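Local coordinates for protein cytochrome (Paracoccus pantotrophus, PDB 2XTS) that forms the N-terminal haem c part of the SoxD subunit of sulfane dehydrogenase SoxCD and probably passes on electrons from the oxidation of protein-bound sulfur, at residues Ala40-Ala43 with Asp44-Ser48; Ser81-Tyr85 with Leu86-Tyr90; Gln103-Val107 with Asp108-Ala112; Asp149-Gln153 with Thr154-Leu158. All coordinates share one frame; numbering follows the deposited sequence.

Overall arrangement
From the N terminus the four contacts come in series, none enclosing or crossing another, and each joins neighbours along the chain. Contact 1 closes the end of helix 35-45 where the chain turns into helix 47-50 at the haem. Contact 2 closes the turn between helices 79-82 and 86-96 on the propionate side of the same haem, its centre about 20 Å from that of contact 1. Contact 3 caps helix 107-120; Leu41 packs on its Asp109 and Ala112, and Tyr90 of contact 2 meets its Tyr111, so three helices are tied together. Contact 4, far from the haem, lies about 44 Å from contact 1 between centres, against the Sulfite dehydrogenase chain.

Contact 1 (Ala40-Ala43 with Asp44-Ser48); sequences ALFA and DNCAS. With HEC (heme c), chain U.
Asp44 closes the last turns of helix 35-45 with its backbone N bonded to Ala40 O, while its carboxylate shares a water with that carbonyl, the water's bond to OD1 being weak. Asn45 follows and binds Leu41 O twice, through its backbone N and through side-chain ND2 at 2.9 Å, with Leu41 O lying 22° out of the amide plane of Asn45. An amide suits this place: with CG anti to the carbonyl carbon (chi1 -60°) it folds alongside Leu41 and supplies a second donor to a carbonyl at the helix end. Cys46 leaves helical geometry and is at once the N-cap position of helix 47-50. This is the first cysteine of the CXXCH haem-binding motif of c-type cytochromes, and its SG is joined covalently to HEC CAB at 1.8 Å. Its CB sits squarely over one face of the Phe42 ring, 3.4 Å from the centroid, a CH-pi contact; SG lies obliquely to the same ring. Phe42 reaches there because CG is anti to its backbone N (chi1 -156°), swinging the ring along the chain toward the haem, where CE1 comes 4.0 Å from HEC CMB. With an alanine here the thioether-bearing CB would probably lose the flat surface beneath it, and a gap would open next to the haem methyl and Phe116. Ala47 N and Cys46 N both bond to Phe42 O, each at 2.8 Å and from opposite faces of its carbonyl plane; the small Ala47 CB fits beside Ala43 CA. Ser48 N donates to a second water that bridges to Ala43 O.

Contact 2 (Ser81-Tyr85 with Leu86-Tyr90); sequences SYWPY and LSTVY. With HEC (heme c), chain U.
The turn leading into helix 86-96 forms part of the haem c pocket, and the indole of Trp83 fills the space between that helix and a haem propionate. Its six-membered ring meets Thr88 and Val89 of the helix obliquely: CE3 lies 3.6 Å from Val89 CG2, and CZ3 is 3.7 Å from Thr88 CG2. The torsions divide the work of Thr88. With CG2 anti to the backbone N, the methyl is turned to the indole, while OG1, on the other branch (chi1 -43°), accepts a 2.8 Å bond from a water that also takes the hydrogen of Tyr85 N. Threonine thus serves both an apolar and a polar neighbour, and OG1 is bonded as well to Glu238 O of the chain of Sulfite dehydrogenase. Thr88 N makes only a weak bond to Tyr85 O at 3.5 Å. Tyr85 CB rests 3.5 Å from Ser87 OG. The flat indole is suited to the haem boundary, for its edge reaches the propionate in the ring plane, Trp83 CZ2 standing 3.4 Å from HEC CGA. This recalls the tryptophan beside a propionate in mitochondrial cytochrome c; axial His50 and Met97 are consistent with a class I cytochrome c fold.

Contact 3 (Gln103-Val107 with Asp108-Ala112); sequences QTLSV and DDTYA. With CA (calcium ion), chain X.
Ser106 and Asp109 form a capping box at the start of helix 107-120. Ser106 OG accepts from Asp109 N at 2.9 Å, and in return Ser106 N donates to Asp109 OD2 at 3.0 Å along an almost straight line (165°), meeting the carboxylate from above its plane. Serine suits the N-cap: OG, set between its own N and carbonyl carbon (chi1 70°), gives an acceptor to Asp109 N, an N-H with no helix carbonyl before it. The compact side of the contact continues through Thr110. Its N and OG1 reach Ser106 O from opposite faces of the carbonyl plane, and OG1, 2.9 Å from that oxygen, is also bonded to His94 ND1. Leu105 CB packs 3.6 Å from Thr110 OG1, the two side chains crossing at about a right angle, and Leu105 goes on to touch the haem. Val107 and Tyr111 run side by side with CG1 3.5 Å from CE2, so a branched residue fills the space along the ring.

The wetter side belongs to the calcium ion. Thr104 O binds it directly at 2.2 Å, and three waters are also bound to it. Two of these waters donate to Asp109 OD2, so this single oxygen serves the helix cap and the second shell of the metal; its negative charge probably favours the ion nearby. Asp108, exposed, accepts a hydrogen bond at OD1 from Ser32 N.

Among its neighbours, the helix start lies between helix 35-45, where Leu41 packs on Asp109 and Ala112, and helix 86-96, whose Tyr90 ring meets that of Tyr111.

Contact 4 (Asp149-Gln153 with Thr154-Leu158); sequences DDRDQ and TEYPL
Tyr156 lays one face of its ring over the Arg151 backbone and side chain where short helix 151-154, opened by an Asx turn of Asp149, gives way to helix 156-159; Arg151 CB is 4.1 Å from the centroid, a CH-pi contact. Arg151 O takes two bonds, from Glu155 N and from Tyr156 N at 2.8 Å, on opposite faces of its plane; Asp150 O is shared by Gln153 N, Thr154 N and Thr154 OG1, the hydroxyl suiting this spot by coming from above the carbonyl plane. Tyr156 OH lies over one face of the guanidinium, the phenol ring and guanidinium planes being 52° apart, and is hydrogen-bonded to Asp263 OD1 of the chain of Sulfite dehydrogenase. What positions the guanidinium is Asp149: OD1 accepts from Arg151 N and NE on opposite faces, while NH2 pairs with OD2 in a salt bridge. The bend at chi3 (-75°) brings the group back to this carboxylate. A methionine in place of Arg151 would probably leave Asp149, and Asp263 of that chain, without their charged mate. Arg256 and Arg362 of that chain hold Glu155 at the subunit interface. One water links the layers, donating to Asp149 OD2 and Tyr156 OH at 2.8 Å each.

Contact 1 (Ala40-Ala43 with Asp44-Ser48)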
# COMPACT_ATOMS: atom_id res chain seq x y z
N ALA D 40 2.45 -7.62 -51.36
CA ALA D 40 3.44 -6.55 -51.42
C ALA D 40 3.50 -5.75 -50.13
O ALA D 40 4.58 -5.47 -49.61
CB ALA D 40 3.17 -5.63 -52.63
N LEU D 41 2.34 -5.38 -49.59
CA LEU D 41 2.31 -4.70 -48.30
C LEU D 41 2.88 -5.56 -47.17
O LEU D 41 3.59 -5.07 -46.30
CB LEU D 41 0.88 -4.31 -47.94
CG LEU D 41 0.28 -3.14 -48.74
CD1 LEU D 41 -1.23 -3.10 -48.61
CD2 LEU D 41 0.90 -1.80 -48.28
N PHE D 42 2.60 -6.86 -47.23
CA PHE D 42 3.05 -7.79 -46.21
C PHE D 42 4.58 -7.89 -46.27
O PHE D 42 5.29 -7.85 -45.25
CB PHE D 42 2.40 -9.17 -46.38
CG PHE D 42 2.36 -9.97 -45.12
CD1 PHE D 42 1.31 -9.76 -44.24
CD2 PHE D 42 3.33 -10.91 -44.80
CE1 PHE D 42 1.22 -10.47 -43.06
CE2 PHE D 42 3.24 -11.64 -43.62
CZ PHE D 42 2.20 -11.42 -42.76
N ALA D 43 5.11 -8.00 -47.49
CA ALA D 43 6.55 -8.01 -47.68
C ALA D 43 7.23 -6.78 -47.06
O ALA D 43 8.29 -6.89 -46.42
CB ALA D 43 6.88 -8.10 -49.19
N ASP D 44 6.63 -5.60 -47.24
CA ASP D 44 7.25 -4.37 -46.79
C ASP D 44 7.10 -4.13 -45.29
O ASP D 44 7.94 -3.49 -44.68
CB ASP D 44 6.67 -3.16 -47.54
CG ASP D 44 7.08 -3.10 -49.00
OD1 ASP D 44 8.10 -3.68 -49.39
OD2 ASP D 44 6.34 -2.44 -49.76
N ASN D 45 6.00 -4.61 -44.70
CA ASN D 45 5.60 -4.21 -43.35
C ASN D 45 5.44 -5.30 -42.31
O ASN D 45 5.34 -4.98 -41.13
CB ASN D 45 4.28 -3.47 -43.42
CG ASN D 45 4.36 -2.25 -44.26
OD1 ASN D 45 4.93 -1.25 -43.85
ND2 ASN D 45 3.77 -2.31 -45.44
N CYS D 46 5.43 -6.56 -42.73
CA CYS D 46 5.02 -7.65 -41.83
C CYS D 46 5.89 -8.90 -41.90
O CYS D 46 6.04 -9.59 -40.89
CB CYS D 46 3.60 -8.11 -42.21
SG CYS D 46 2.41 -6.76 -42.58
N ALA D 47 6.43 -9.21 -43.07
CA ALA D 47 7.14 -10.46 -43.31
C ALA D 47 8.41 -10.59 -42.48
O ALA D 47 8.83 -11.72 -42.18
CB ALA D 47 7.50 -10.60 -44.78
N SER D 48 8.98 -9.45 -42.09
CA SER D 48 10.18 -9.45 -41.25
C SER D 48 9.99 -10.19 -39.94
O SER D 48 10.97 -10.63 -39.33
CB SER D 48 10.65 -8.02 -41.00
OG SER D 48 9.66 -7.28 -40.29
FE HEC U . 2.17 -8.83 -36.12
CHA HEC U . 0.50 -10.41 -33.61
CHB HEC U . -0.48 -9.26 -38.16
CHC HEC U . 3.70 -6.95 -38.44
CHD HEC U . 5.01 -8.94 -34.31
NA HEC U . 0.38 -9.67 -35.92
C1A HEC U . -0.11 -10.34 -34.82
C2A HEC U . -1.41 -10.92 -35.14
C3A HEC U . -1.69 -10.61 -36.42
C4A HEC U . -0.57 -9.81 -36.91
CMA HEC U . -2.96 -10.95 -37.22
CAA HEC U . -2.27 -11.75 -34.15
CBA HEC U . -1.83 -13.22 -34.13
CGA HEC U . -2.68 -14.10 -33.25
O1A HEC U . -3.20 -13.61 -32.26
O2A HEC U . -2.76 -15.29 -33.62
NB HEC U . 1.68 -8.20 -37.92
C1B HEC U . 0.53 -8.45 -38.61
C2B HEC U . 0.52 -7.62 -39.80
C3B HEC U . 1.68 -7.00 -39.88
C4B HEC U . 2.42 -7.32 -38.70
CMB HEC U . -0.61 -7.74 -40.86
CAB HEC U . 2.13 -6.01 -40.96
CBB HEC U . 1.08 -4.88 -41.13
NC HEC U . 4.01 -8.08 -36.35
C1C HEC U . 4.49 -7.34 -37.41
C2C HEC U . 5.87 -7.03 -37.19
C3C HEC U . 6.22 -7.64 -36.06
C4C HEC U . 5.06 -8.30 -35.52
CMC HEC U . 6.77 -6.26 -38.19
CAC HEC U . 7.60 -7.73 -35.41
CBC HEC U . 8.45 -6.53 -35.15
ND HEC U . 2.66 -9.51 -34.30
C1D HEC U . 3.88 -9.38 -33.69
C2D HEC U . 3.84 -9.81 -32.33
C3D HEC U . 2.46 -10.23 -32.12
C4D HEC U . 1.80 -10.07 -33.37
CMD HEC U . 4.91 -9.81 -31.26
CAD HEC U . 1.88 -10.75 -30.81
CBD HEC U . 1.33 -9.56 -30.02
CGD HEC U . 0.74 -9.96 -28.70
O1D HEC U . 0.53 -11.16 -28.46
O2D HEC U . 0.34 -9.04 -27.95
O HOH W 1 6.77 -5.07 -51.48
O HOH W 2 8.82 -6.96 -43.67

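Contact 2 (Ser81-Tyr85 with Leu86-Tyr90)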
# COMPACT_ATOMS: atom_id res chain seq x y z
N SER D 81 -6.83 -21.74 -38.62
CA SER D 81 -7.16 -22.95 -37.87
C SER D 81 -8.08 -22.71 -36.69
O SER D 81 -8.71 -23.63 -36.21
CB SER D 81 -5.90 -23.65 -37.36
OG SER D 81 -5.35 -22.97 -36.26
N TYR D 82 -8.13 -21.47 -36.21
CA TYR D 82 -8.73 -21.16 -34.91
C TYR D 82 -9.64 -19.94 -34.82
O TYR D 82 -10.60 -19.96 -34.06
CB TYR D 82 -7.64 -21.05 -33.85
CG TYR D 82 -8.11 -20.96 -32.42
CD1 TYR D 82 -8.75 -22.03 -31.82
CD2 TYR D 82 -7.86 -19.85 -31.64
CE1 TYR D 82 -9.17 -21.96 -30.49
CE2 TYR D 82 -8.25 -19.78 -30.33
CZ TYR D 82 -8.92 -20.84 -29.75
OH TYR D 82 -9.29 -20.83 -28.42
N TRP D 83 -9.31 -18.86 -35.51
CA TRP D 83 -10.12 -17.64 -35.29
C TRP D 83 -11.53 -17.81 -35.82
O TRP D 83 -11.73 -18.42 -36.88
CB TRP D 83 -9.50 -16.40 -35.93
CG TRP D 83 -8.20 -15.93 -35.32
CD1 TRP D 83 -7.23 -16.67 -34.68
CD2 TRP D 83 -7.73 -14.59 -35.34
NE1 TRP D 83 -6.20 -15.85 -34.31
CE2 TRP D 83 -6.46 -14.57 -34.74
CE3 TRP D 83 -8.25 -13.40 -35.85
CZ2 TRP D 83 -5.74 -13.40 -34.56
CZ3 TRP D 83 -7.52 -12.24 -35.70
CH2 TRP D 83 -6.28 -12.26 -35.07
N PRO D 84 -12.51 -17.23 -35.14
CA PRO D 84 -13.88 -17.40 -35.61
C PRO D 84 -14.33 -16.43 -36.71
O PRO D 84 -15.16 -16.81 -37.54
CB PRO D 84 -14.71 -17.21 -34.33
CG PRO D 84 -13.86 -16.29 -33.50
CD PRO D 84 -12.44 -16.66 -33.78
N TYR D 85 -13.83 -15.18 -36.68
CA TYR D 85 -14.36 -14.10 -37.52
C TYR D 85 -13.28 -13.31 -38.23
O TYR D 85 -12.24 -12.97 -37.65
CB TYR D 85 -15.17 -13.10 -36.65
CG TYR D 85 -16.24 -13.77 -35.83
CD1 TYR D 85 -17.28 -14.46 -36.45
CD2 TYR D 85 -16.21 -13.76 -34.43
CE1 TYR D 85 -18.24 -15.14 -35.70
CE2 TYR D 85 -17.19 -14.40 -33.69
CZ TYR D 85 -18.18 -15.09 -34.32
OH TYR D 85 -19.14 -15.73 -33.57
N LEU D 86 -13.57 -12.93 -39.46
CA LEU D 86 -12.68 -12.09 -40.25
C LEU D 86 -12.61 -10.68 -39.71
O LEU D 86 -11.57 -10.04 -39.84
CB LEU D 86 -13.12 -12.08 -41.72
CG LEU D 86 -12.09 -11.51 -42.68
CD1 LEU D 86 -10.84 -12.35 -42.67
CD2 LEU D 86 -12.66 -11.38 -44.07
N SER D 87 -13.70 -10.20 -39.11
CA SER D 87 -13.70 -8.87 -38.55
C SER D 87 -12.50 -8.61 -37.66
O SER D 87 -11.89 -7.54 -37.71
CB SER D 87 -14.97 -8.63 -37.76
OG SER D 87 -15.16 -9.63 -36.80
N THR D 88 -12.16 -9.59 -36.83
CA THR D 88 -11.08 -9.46 -35.87
C THR D 88 -9.75 -9.24 -36.58
O THR D 88 -8.88 -8.52 -36.08
CB THR D 88 -11.01 -10.70 -34.99
OG1 THR D 88 -12.33 -11.09 -34.60
CG2 THR D 88 -10.11 -10.48 -33.79
N VAL D 89 -9.57 -9.90 -37.71
CA VAL D 89 -8.32 -9.78 -38.46
C VAL D 89 -8.13 -8.33 -38.93
O VAL D 89 -7.12 -7.70 -38.70
CB VAL D 89 -8.28 -10.70 -39.68
CG1 VAL D 89 -6.95 -10.59 -40.41
CG2 VAL D 89 -8.53 -12.17 -39.24
N TYR D 90 -9.16 -7.81 -39.59
CA TYR D 90 -9.11 -6.46 -40.07
C TYR D 90 -8.82 -5.49 -38.93
O TYR D 90 -7.95 -4.63 -39.00
CB TYR D 90 -10.45 -6.11 -40.76
CG TYR D 90 -10.40 -4.75 -41.39
CD1 TYR D 90 -10.48 -3.61 -40.60
CD2 TYR D 90 -10.25 -4.59 -42.76
CE1 TYR D 90 -10.39 -2.33 -41.16
CE2 TYR D 90 -10.17 -3.33 -43.33
CZ TYR D 90 -10.22 -2.21 -42.52
OH TYR D 90 -10.15 -0.96 -43.08
FE HEC U . 2.17 -8.83 -36.12
CHA HEC U . 0.50 -10.41 -33.61
CHB HEC U . -0.48 -9.26 -38.16
CHC HEC U . 3.70 -6.95 -38.44
CHD HEC U . 5.01 -8.94 -34.31
NA HEC U . 0.38 -9.67 -35.92
C1A HEC U . -0.11 -10.34 -34.82
C2A HEC U . -1.41 -10.92 -35.14
C3A HEC U . -1.69 -10.61 -36.42
C4A HEC U . -0.57 -9.81 -36.91
CMA HEC U . -2.96 -10.95 -37.22
CAA HEC U . -2.27 -11.75 -34.15
CBA HEC U . -1.83 -13.22 -34.13
CGA HEC U . -2.68 -14.10 -33.25
O1A HEC U . -3.20 -13.61 -32.26
O2A HEC U . -2.76 -15.29 -33.62
NB HEC U . 1.68 -8.20 -37.92
C1B HEC U . 0.53 -8.45 -38.61
C2B HEC U . 0.52 -7.62 -39.80
C3B HEC U . 1.68 -7.00 -39.88
C4B HEC U . 2.42 -7.32 -38.70
CMB HEC U . -0.61 -7.74 -40.86
CAB HEC U . 2.13 -6.01 -40.96
CBB HEC U . 1.08 -4.88 -41.13
NC HEC U . 4.01 -8.08 -36.35
C1C HEC U . 4.49 -7.34 -37.41
C2C HEC U . 5.87 -7.03 -37.19
C3C HEC U . 6.22 -7.64 -36.06
C4C HEC U . 5.06 -8.30 -35.52
CMC HEC U . 6.77 -6.26 -38.19
CAC HEC U . 7.60 -7.73 -35.41
CBC HEC U . 8.45 -6.53 -35.15
ND HEC U . 2.66 -9.51 -34.30
C1D HEC U . 3.88 -9.38 -33.69
C2D HEC U . 3.84 -9.81 -32.33
C3D HEC U . 2.46 -10.23 -32.12
C4D HEC U . 1.80 -10.07 -33.37
CMD HEC U . 4.91 -9.81 -31.26
CAD HEC U . 1.88 -10.75 -30.81
CBD HEC U . 1.33 -9.56 -30.02
CGD HEC U . 0.74 -9.96 -28.70
O1D HEC U . 0.53 -11.16 -28.46
O2D HEC U . 0.34 -9.04 -27.95
O HOH W 3 -11.90 -13.80 -35.03

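Contact 3 (Gln103-Val107 with Asp108-Ala112)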
# COMPACT_ATOMS: atom_id res chain seq x y z
N GLN D 103 -0.93 1.54 -36.49
CA GLN D 103 -1.83 2.55 -37.05
C GLN D 103 -1.20 3.30 -38.23
O GLN D 103 -1.45 4.49 -38.41
CB GLN D 103 -2.34 3.56 -36.02
CG GLN D 103 -3.03 2.89 -34.84
CD GLN D 103 -3.83 3.88 -34.04
OE1 GLN D 103 -3.48 4.27 -32.91
NE2 GLN D 103 -4.91 4.30 -34.62
N THR D 104 -0.39 2.59 -39.00
CA THR D 104 0.22 3.16 -40.20
C THR D 104 -0.41 2.61 -41.50
O THR D 104 0.03 2.98 -42.58
CB THR D 104 1.74 2.91 -40.19
OG1 THR D 104 1.96 1.52 -39.95
CG2 THR D 104 2.43 3.77 -39.13
N LEU D 105 -1.41 1.75 -41.39
CA LEU D 105 -2.09 1.18 -42.55
C LEU D 105 -3.37 1.93 -42.88
O LEU D 105 -4.15 2.26 -41.99
CB LEU D 105 -2.47 -0.26 -42.26
CG LEU D 105 -1.28 -1.19 -42.00
CD1 LEU D 105 -1.77 -2.52 -41.50
CD2 LEU D 105 -0.47 -1.36 -43.28
N SER D 106 -3.58 2.19 -44.17
CA SER D 106 -4.84 2.74 -44.62
C SER D 106 -5.94 1.68 -44.60
O SER D 106 -5.69 0.49 -44.43
CB SER D 106 -4.72 3.29 -46.02
OG SER D 106 -4.56 2.23 -46.95
N VAL D 107 -7.18 2.14 -44.79
CA VAL D 107 -8.30 1.23 -44.92
C VAL D 107 -8.07 0.25 -46.08
O VAL D 107 -8.27 -0.95 -45.92
CB VAL D 107 -9.64 2.01 -45.09
CG1 VAL D 107 -10.76 1.12 -45.62
CG2 VAL D 107 -10.03 2.68 -43.76
N ASP D 108 -7.67 0.75 -47.24
CA ASP D 108 -7.42 -0.11 -48.39
C ASP D 108 -6.27 -1.07 -48.13
O ASP D 108 -6.34 -2.24 -48.50
CB ASP D 108 -7.14 0.71 -49.64
CG ASP D 108 -8.40 1.33 -50.26
OD1 ASP D 108 -9.53 0.98 -49.86
OD2 ASP D 108 -8.21 2.13 -51.19
N ASP D 109 -5.22 -0.58 -47.50
CA ASP D 109 -4.08 -1.42 -47.15
C ASP D 109 -4.53 -2.60 -46.28
O ASP D 109 -4.06 -3.72 -46.42
CB ASP D 109 -3.04 -0.68 -46.30
CG ASP D 109 -2.26 0.37 -47.04
OD1 ASP D 109 -2.24 0.40 -48.29
OD2 ASP D 109 -1.65 1.21 -46.31
N THR D 110 -5.44 -2.31 -45.35
CA THR D 110 -5.90 -3.33 -44.40
C THR D 110 -6.77 -4.36 -45.09
O THR D 110 -6.65 -5.56 -44.85
CB THR D 110 -6.58 -2.69 -43.17
OG1 THR D 110 -5.71 -1.71 -42.59
CG2 THR D 110 -6.89 -3.75 -42.12
N TYR D 111 -7.62 -3.92 -46.00
CA TYR D 111 -8.36 -4.90 -46.82
C TYR D 111 -7.43 -5.79 -47.62
O TYR D 111 -7.64 -7.00 -47.70
CB TYR D 111 -9.35 -4.23 -47.77
CG TYR D 111 -10.64 -3.76 -47.13
CD1 TYR D 111 -11.52 -4.66 -46.53
CD2 TYR D 111 -10.98 -2.41 -47.11
CE1 TYR D 111 -12.72 -4.21 -45.96
CE2 TYR D 111 -12.14 -1.96 -46.54
CZ TYR D 111 -13.01 -2.86 -45.96
OH TYR D 111 -14.17 -2.40 -45.39
N ALA D 112 -6.42 -5.19 -48.25
CA ALA D 112 -5.45 -5.96 -49.04
C ALA D 112 -4.70 -6.98 -48.19
O ALA D 112 -4.56 -8.14 -48.57
CB ALA D 112 -4.48 -5.04 -49.74
CA CA X . 1.07 3.71 -44.39
O HOH W 4 0.89 1.33 -45.20
O HOH W 5 -0.87 3.70 -46.13
O HOH W 6 2.41 5.21 -43.12

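Contact 4 (Asp149-Gln153 with Thr154-Leu158)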
# COMPACT_ATOMS: atom_id res chain seq x y z
N ASP D 149 -18.71 -19.43 -21.74
CA ASP D 149 -18.37 -20.05 -20.45
C ASP D 149 -19.53 -20.83 -19.89
O ASP D 149 -20.59 -20.28 -19.65
CB ASP D 149 -18.02 -18.93 -19.47
CG ASP D 149 -17.42 -19.39 -18.16
OD1 ASP D 149 -17.21 -20.60 -17.93
OD2 ASP D 149 -17.17 -18.48 -17.33
N ASP D 150 -19.30 -22.12 -19.69
CA ASP D 150 -20.30 -23.02 -19.11
C ASP D 150 -19.79 -23.68 -17.84
O ASP D 150 -20.26 -24.75 -17.46
CB ASP D 150 -20.69 -24.10 -20.15
CG ASP D 150 -19.56 -25.06 -20.47
OD1 ASP D 150 -18.40 -24.71 -20.19
OD2 ASP D 150 -19.85 -26.14 -21.06
N ARG D 151 -18.82 -23.07 -17.16
CA ARG D 151 -18.34 -23.63 -15.88
C ARG D 151 -19.47 -23.79 -14.87
O ARG D 151 -19.47 -24.73 -14.08
CB ARG D 151 -17.22 -22.79 -15.29
CG ARG D 151 -15.92 -22.92 -16.00
CD ARG D 151 -14.89 -21.96 -15.44
NE ARG D 151 -15.12 -20.58 -15.87
CZ ARG D 151 -14.44 -19.52 -15.43
NH1 ARG D 151 -13.50 -19.65 -14.52
NH2 ARG D 151 -14.68 -18.32 -15.96
N ASP D 152 -20.46 -22.90 -14.92
CA ASP D 152 -21.61 -23.00 -14.04
C ASP D 152 -22.39 -24.31 -14.19
O ASP D 152 -23.08 -24.73 -13.27
CB ASP D 152 -22.54 -21.79 -14.19
CG ASP D 152 -23.19 -21.68 -15.56
OD1 ASP D 152 -22.84 -22.39 -16.52
OD2 ASP D 152 -24.08 -20.81 -15.70
N GLN D 153 -22.30 -24.95 -15.36
CA GLN D 153 -22.96 -26.23 -15.61
C GLN D 153 -22.02 -27.41 -15.45
O GLN D 153 -22.41 -28.46 -14.93
CB GLN D 153 -23.55 -26.26 -17.02
CG GLN D 153 -24.61 -25.21 -17.25
CD GLN D 153 -25.39 -25.44 -18.53
OE1 GLN D 153 -24.86 -25.30 -19.64
NE2 GLN D 153 -26.66 -25.78 -18.38
N THR D 154 -20.77 -27.25 -15.88
CA THR D 154 -19.83 -28.34 -16.04
C THR D 154 -18.78 -28.49 -14.93
O THR D 154 -18.13 -29.54 -14.84
CB THR D 154 -19.08 -28.24 -17.38
OG1 THR D 154 -18.37 -27.01 -17.42
CG2 THR D 154 -20.05 -28.32 -18.55
N GLU D 155 -18.57 -27.46 -14.10
CA GLU D 155 -17.56 -27.49 -13.05
C GLU D 155 -18.10 -27.10 -11.69
O GLU D 155 -17.83 -27.77 -10.69
CB GLU D 155 -16.40 -26.57 -13.44
CG GLU D 155 -15.68 -27.05 -14.69
CD GLU D 155 -14.40 -26.28 -15.03
OE1 GLU D 155 -13.88 -25.55 -14.15
OE2 GLU D 155 -13.94 -26.43 -16.19
N TYR D 156 -18.88 -26.03 -11.62
CA TYR D 156 -19.27 -25.52 -10.31
C TYR D 156 -20.09 -26.56 -9.51
O TYR D 156 -19.82 -26.75 -8.33
CB TYR D 156 -19.99 -24.18 -10.42
CG TYR D 156 -19.15 -23.02 -10.97
CD1 TYR D 156 -17.78 -23.12 -11.15
CD2 TYR D 156 -19.75 -21.80 -11.27
CE1 TYR D 156 -17.03 -22.03 -11.63
CE2 TYR D 156 -19.02 -20.73 -11.76
CZ TYR D 156 -17.66 -20.86 -11.92
OH TYR D 156 -16.95 -19.79 -12.41
N PRO D 157 -21.03 -27.28 -10.15
CA PRO D 157 -21.75 -28.27 -9.31
C PRO D 157 -20.82 -29.36 -8.75
O PRO D 157 -20.89 -29.68 -7.56
CB PRO D 157 -22.79 -28.83 -10.28
CG PRO D 157 -23.01 -27.72 -11.30
CD PRO D 157 -21.62 -27.17 -11.51
N LEU D 158 -19.91 -29.86 -9.56
CA LEU D 158 -18.98 -30.87 -9.12
C LEU D 158 -18.04 -30.38 -8.03
O LEU D 158 -17.78 -31.07 -7.04
CB LEU D 158 -18.15 -31.37 -10.31
CG LEU D 158 -17.21 -32.54 -10.05
CD1 LEU D 158 -17.94 -33.75 -9.44
CD2 LEU D 158 -16.50 -32.91 -11.36
O HOH W 7 -18.25 -19.01 -14.81